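Local coordinates for calmodulin, putative (Toxoplasma gondii, PDB 6TJ6), which probably binds calcium ions through EF-hand motifs, as a calmodulin-like protein of the parasite, at residues F77-A90 with D117-V130. Sequence-based numbering, arbitrary orientation.
Sequences FKAFDRSNDGTVSA and DPNGTGKIQYANFV
Val-88 and Ile-124 meet backbone to backbone where 77-90 and 117-130 run antiparallel for a few residues. Val-88 N gives a hydrogen bond to Ile-124 O (3.0 Å), and the return bond from Ile-124 N to Val-88 O is weak and bent. Farther along, Ala-90 N bonds to Gly-122 O at 2.9 Å. Thr-87 CA adds a C-H...O contact to Ile-124 O. Tyr-126, at the N-cap position of helix 127-134, extends its ring into 77-90, between Phe-77 and Gly-86. A chi1 of 66°, with CG between its own N and carbonyl carbon, turns the ring toward Phe-77 and carries the hydroxyl to Asp-81. This hydroxyl donates to Asp-81 OD2 (2.7 Å) on the anti side, the carboxylate standing almost perpendicular to the ring. Asp-81 OD1 accepts a hydrogen bond from Asp-85 N, tying the carboxylate back into its own loop. Over one face of the tyrosine ring lies Phe-77 CB, 3.7 Å from the centroid of the Tyr-126 ring; Tyr-126 CB in turn sits over the Phe-77 ring, two reciprocal CH-pi contacts between near-parallel rings that barely overlap. Gly-86 O lies over the opposite face, while Val-88 CG1 reaches Tyr-126 CD2 (3.5 Å). Beyond, Phe-77 CZ meets the edge of the Phe-129 ring and Phe-77 CE2 touches Val-130 CG2. Val-88 CG2 packs on Ile-124 CB. Asp-81, Ser-83, Asp-85 and Thr-87 fit the pattern of an EF-hand calcium loop, with no metal bound to them here; the short, weakly bonded antiparallel pairing of the two loops is as in paired EF-hands.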
loop_
_atom_site.group_PDB
_atom_site.type_symbol
_atom_site.label_atom_id
_atom_site.label_comp_id
_atom_site.label_asym_id
_atom_site.label_seq_id
_atom_site.Cartn_x
_atom_site.Cartn_y
_atom_site.Cartn_z
ATOM N N PHE A 77 -8.189 28.348 -2.763
ATOM C CA PHE A 77 -6.977 29.149 -2.608
ATOM C C PHE A 77 -7.205 30.594 -3.033
ATOM O O PHE A 77 -6.681 31.523 -2.406
ATOM C CB PHE A 77 -5.829 28.539 -3.411
ATOM C CG PHE A 77 -5.011 27.540 -2.648
ATOM C CD1 PHE A 77 -4.162 27.946 -1.632
ATOM C CD2 PHE A 77 -5.074 26.193 -2.963
ATOM C CE1 PHE A 77 -3.403 27.027 -0.933
ATOM C CE2 PHE A 77 -4.318 25.269 -2.270
ATOM C CZ PHE A 77 -3.480 25.685 -1.254
ATOM N N LYS A 78 -7.983 30.805 -4.100
ATOM C CA LYS A 78 -8.162 32.153 -4.633
ATOM C C LYS A 78 -8.886 33.075 -3.659
ATOM O O LYS A 78 -8.779 34.299 -3.788
ATOM C CB LYS A 78 -8.922 32.101 -5.960
ATOM C CG LYS A 78 -8.794 33.376 -6.781
ATOM C CD LYS A 78 -9.906 33.512 -7.804
ATOM C CE LYS A 78 -9.832 34.856 -8.518
ATOM N NZ LYS A 78 -10.866 35.819 -8.042
ATOM N N ALA A 79 -9.617 32.519 -2.691
ATOM C CA ALA A 79 -10.254 33.346 -1.672
ATOM C C ALA A 79 -9.238 34.094 -0.823
ATOM O O ALA A 79 -9.569 35.141 -0.257
ATOM C CB ALA A 79 -11.148 32.487 -0.779
ATOM N N PHE A 80 -8.010 33.585 -0.724
ATOM C CA PHE A 80 -6.945 34.236 0.026
ATOM C C PHE A 80 -5.902 34.855 -0.895
ATOM O O PHE A 80 -4.792 35.164 -0.454
ATOM C CB PHE A 80 -6.302 33.243 0.990
ATOM C CG PHE A 80 -7.300 32.447 1.779
ATOM C CD1 PHE A 80 -7.911 32.992 2.897
ATOM C CD2 PHE A 80 -7.636 31.157 1.395
ATOM C CE1 PHE A 80 -8.835 32.265 3.623
ATOM C CE2 PHE A 80 -8.559 30.423 2.115
ATOM C CZ PHE A 80 -9.161 30.978 3.232
ATOM N N ASP A 81 -6.241 35.031 -2.172
ATOM C CA ASP A 81 -5.378 35.728 -3.123
ATOM C C ASP A 81 -5.684 37.218 -3.019
ATOM O O ASP A 81 -6.456 37.788 -3.794
ATOM C CB ASP A 81 -5.598 35.197 -4.534
ATOM C CG ASP A 81 -4.462 35.542 -5.474
ATOM O OD1 ASP A 81 -3.681 36.466 -5.164
ATOM O OD2 ASP A 81 -4.352 34.882 -6.528
ATOM N N ARG A 82 -5.071 37.855 -2.018
ATOM C CA ARG A 82 -5.277 39.286 -1.807
ATOM C C ARG A 82 -4.775 40.093 -2.995
ATOM O O ARG A 82 -5.516 40.900 -3.572
ATOM C CB ARG A 82 -4.582 39.728 -0.520
ATOM C CG ARG A 82 -5.405 39.471 0.718
ATOM C CD ARG A 82 -4.578 39.538 1.986
ATOM N NE ARG A 82 -4.632 38.271 2.712
ATOM C CZ ARG A 82 -5.704 37.827 3.359
ATOM N NH1 ARG A 82 -6.823 38.540 3.373
ATOM N NH2 ARG A 82 -5.662 36.662 3.991
ATOM N N SER A 83 -3.517 39.885 -3.379
ATOM C CA SER A 83 -2.934 40.579 -4.519
ATOM C C SER A 83 -3.593 40.211 -5.842
ATOM O O SER A 83 -3.361 40.907 -6.836
ATOM C CB SER A 83 -1.435 40.285 -4.591
ATOM O OG SER A 83 -0.918 40.579 -5.876
ATOM N N ASN A 84 -4.402 39.151 -5.872
ATOM C CA ASN A 84 -5.050 38.673 -7.094
ATOM C C ASN A 84 -4.026 38.463 -8.208
ATOM O O ASN A 84 -4.172 38.954 -9.330
ATOM C CB ASN A 84 -6.163 39.626 -7.537
ATOM C CG ASN A 84 -7.548 39.028 -7.354
ATOM O OD1 ASN A 84 -7.743 38.119 -6.549
ATOM N ND2 ASN A 84 -8.515 39.538 -8.109
ATOM N N ASP A 85 -2.970 37.715 -7.881
ATOM C CA ASP A 85 -1.882 37.445 -8.813
ATOM C C ASP A 85 -1.617 35.951 -8.954
ATOM O O ASP A 85 -0.523 35.558 -9.373
ATOM C CB ASP A 85 -0.606 38.164 -8.367
ATOM C CG ASP A 85 -0.228 37.843 -6.932
ATOM O OD1 ASP A 85 -0.938 37.037 -6.292
ATOM O OD2 ASP A 85 0.773 38.403 -6.437
ATOM N N GLY A 86 -2.590 35.113 -8.609
ATOM C CA GLY A 86 -2.365 33.683 -8.597
ATOM C C GLY A 86 -1.443 33.209 -7.500
ATOM O O GLY A 86 -0.813 32.158 -7.647
ATOM N N THR A 87 -1.337 33.956 -6.400
ATOM C CA THR A 87 -0.415 33.618 -5.325
ATOM C C THR A 87 -1.097 33.777 -3.972
ATOM O O THR A 87 -2.020 34.578 -3.812
ATOM C CB THR A 87 0.845 34.495 -5.344
ATOM O OG1 THR A 87 0.522 35.809 -4.871
ATOM C CG2 THR A 87 1.437 34.596 -6.743
ATOM N N VAL A 88 -0.619 33.005 -2.993
ATOM C CA VAL A 88 -1.007 33.173 -1.598
ATOM C C VAL A 88 0.253 33.176 -0.743
ATOM O O VAL A 88 1.274 32.581 -1.103
ATOM C CB VAL A 88 -1.989 32.080 -1.109
ATOM C CG1 VAL A 88 -3.266 32.088 -1.936
ATOM C CG2 VAL A 88 -1.330 30.705 -1.124
ATOM N N SER A 89 0.172 33.855 0.400
ATOM C CA SER A 89 1.319 33.993 1.286
ATOM C C SER A 89 1.681 32.652 1.917
ATOM O O SER A 89 0.812 31.938 2.428
ATOM C CB SER A 89 1.024 35.027 2.370
ATOM O OG SER A 89 1.845 34.817 3.505
ATOM N N ALA A 90 2.973 32.319 1.891
ATOM C CA ALA A 90 3.414 31.028 2.409
ATOM C C ALA A 90 3.324 30.973 3.930
ATOM O O ALA A 90 2.912 29.952 4.495
ATOM C CB ALA A 90 4.842 30.738 1.944
ATOM N N ASP A 117 6.781 26.604 -2.575
ATOM C CA ASP A 117 7.603 27.791 -2.797
ATOM C C ASP A 117 9.051 27.333 -2.934
ATOM O O ASP A 117 9.855 27.492 -2.002
ATOM C CB ASP A 117 7.434 28.802 -1.665
ATOM C CG ASP A 117 8.131 30.117 -1.947
ATOM O OD1 ASP A 117 8.827 30.218 -2.980
ATOM O OD2 ASP A 117 7.985 31.057 -1.136
ATOM N N PRO A 118 9.424 26.773 -4.089
ATOM C CA PRO A 118 10.788 26.242 -4.226
ATOM C C PRO A 118 11.857 27.320 -4.239
ATOM O O PRO A 118 12.959 27.087 -3.728
ATOM C CB PRO A 118 10.732 25.481 -5.556
ATOM C CG PRO A 118 9.671 26.185 -6.336
ATOM C CD PRO A 118 8.640 26.619 -5.327
ATOM N N ASN A 119 11.568 28.490 -4.801
ATOM C CA ASN A 119 12.510 29.600 -4.809
ATOM C C ASN A 119 12.416 30.468 -3.564
ATOM O O ASN A 119 13.097 31.497 -3.495
ATOM C CB ASN A 119 12.296 30.469 -6.053
ATOM C CG ASN A 119 12.728 29.777 -7.329
ATOM O OD1 ASN A 119 11.901 29.279 -8.091
ATOM N ND2 ASN A 119 14.034 29.740 -7.566
ATOM N N GLY A 120 11.595 30.089 -2.589
ATOM C CA GLY A 120 11.434 30.903 -1.396
ATOM C C GLY A 120 10.875 32.283 -1.661
ATOM O O GLY A 120 11.239 33.232 -0.961
ATOM N N THR A 121 9.993 32.424 -2.655
ATOM C CA THR A 121 9.427 33.729 -2.984
ATOM C C THR A 121 8.489 34.269 -1.911
ATOM O O THR A 121 7.981 35.383 -2.074
ATOM C CB THR A 121 8.683 33.667 -4.326
ATOM O OG1 THR A 121 8.153 34.960 -4.644
ATOM C CG2 THR A 121 7.534 32.674 -4.268
ATOM N N GLY A 122 8.247 33.529 -0.827
ATOM C CA GLY A 122 7.222 33.898 0.129
ATOM C C GLY A 122 5.811 33.808 -0.401
ATOM O O GLY A 122 4.863 33.985 0.374
ATOM N N LYS A 123 5.643 33.548 -1.690
ATOM C CA LYS A 123 4.363 33.362 -2.350
ATOM C C LYS A 123 4.213 31.901 -2.751
ATOM O O LYS A 123 5.171 31.124 -2.741
ATOM C CB LYS A 123 4.256 34.280 -3.575
ATOM C CG LYS A 123 3.442 35.545 -3.353
ATOM C CD LYS A 123 3.677 36.161 -1.989
ATOM C CE LYS A 123 2.485 37.013 -1.587
ATOM N NZ LYS A 123 2.666 37.642 -0.253
ATOM N N ILE A 124 2.984 31.528 -3.097
ATOM C CA ILE A 124 2.672 30.185 -3.572
ATOM C C ILE A 124 1.759 30.316 -4.779
ATOM O O ILE A 124 0.668 30.887 -4.673
ATOM C CB ILE A 124 2.001 29.326 -2.486
ATOM C CG1 ILE A 124 2.962 29.074 -1.323
ATOM C CG2 ILE A 124 1.511 28.010 -3.079
ATOM C CD1 ILE A 124 2.394 28.159 -0.257
ATOM N N GLN A 125 2.189 29.770 -5.917
ATOM C CA GLN A 125 1.391 29.855 -7.134
ATOM C C GLN A 125 0.070 29.097 -7.034
ATOM O O GLN A 125 -0.770 29.236 -7.929
ATOM C CB GLN A 125 2.207 29.335 -8.322
ATOM C CG GLN A 125 3.555 30.024 -8.518
ATOM C CD GLN A 125 3.434 31.435 -9.070
ATOM O OE1 GLN A 125 2.873 32.321 -8.427
ATOM N NE2 GLN A 125 3.965 31.646 -10.268
ATOM N N TYR A 126 -0.131 28.334 -5.957
ATOM C CA TYR A 126 -1.253 27.430 -5.688
ATOM C C TYR A 126 -1.867 26.732 -6.904
ATOM O O TYR A 126 -2.170 25.539 -6.821
ATOM C CB TYR A 126 -2.341 28.142 -4.865
ATOM C CG TYR A 126 -3.112 29.295 -5.482
ATOM C CD1 TYR A 126 -4.157 29.070 -6.369
ATOM C CD2 TYR A 126 -2.851 30.606 -5.103
ATOM C CE1 TYR A 126 -4.884 30.120 -6.902
ATOM C CE2 TYR A 126 -3.576 31.660 -5.629
ATOM C CZ TYR A 126 -4.589 31.412 -6.530
ATOM O OH TYR A 126 -5.313 32.457 -7.060
ATOM N N ALA A 127 -2.065 27.425 -8.027
ATOM C CA ALA A 127 -2.508 26.732 -9.234
ATOM C C ALA A 127 -1.479 25.689 -9.657
ATOM O O ALA A 127 -1.785 24.494 -9.764
ATOM C CB ALA A 127 -2.763 27.733 -10.361
ATOM N N ASN A 128 -0.239 26.132 -9.888
ATOM C CA ASN A 128 0.856 25.204 -10.153
ATOM C C ASN A 128 1.002 24.194 -9.022
ATOM O O ASN A 128 1.281 23.013 -9.261
ATOM C CB ASN A 128 2.155 25.986 -10.349
ATOM C CG ASN A 128 3.252 25.155 -10.984
ATOM O OD1 ASN A 128 2.984 24.207 -11.721
ATOM N ND2 ASN A 128 4.500 25.514 -10.705
ATOM N N PHE A 129 0.791 24.638 -7.783
ATOM C CA PHE A 129 0.940 23.755 -6.629
ATOM C C PHE A 129 -0.152 22.689 -6.603
ATOM O O PHE A 129 0.136 21.496 -6.445
ATOM C CB PHE A 129 0.938 24.596 -5.350
ATOM C CG PHE A 129 0.741 23.806 -4.093
ATOM C CD1 PHE A 129 1.701 22.904 -3.661
ATOM C CD2 PHE A 129 -0.395 23.992 -3.322
ATOM C CE1 PHE A 129 1.519 22.186 -2.490
ATOM C CE2 PHE A 129 -0.583 23.280 -2.154
ATOM C CZ PHE A 129 0.376 22.375 -1.736
ATOM N N VAL A 130 -1.413 23.095 -6.777
ATOM C CA VAL A 130 -2.505 22.122 -6.790
ATOM C C VAL A 130 -2.336 21.144 -7.949
ATOM O O VAL A 130 -2.579 19.939 -7.802
ATOM C CB VAL A 130 -3.867 22.841 -6.837
ATOM C CG1 VAL A 130 -4.978 21.866 -7.190
ATOM C CG2 VAL A 130 -4.158 23.500 -5.496
#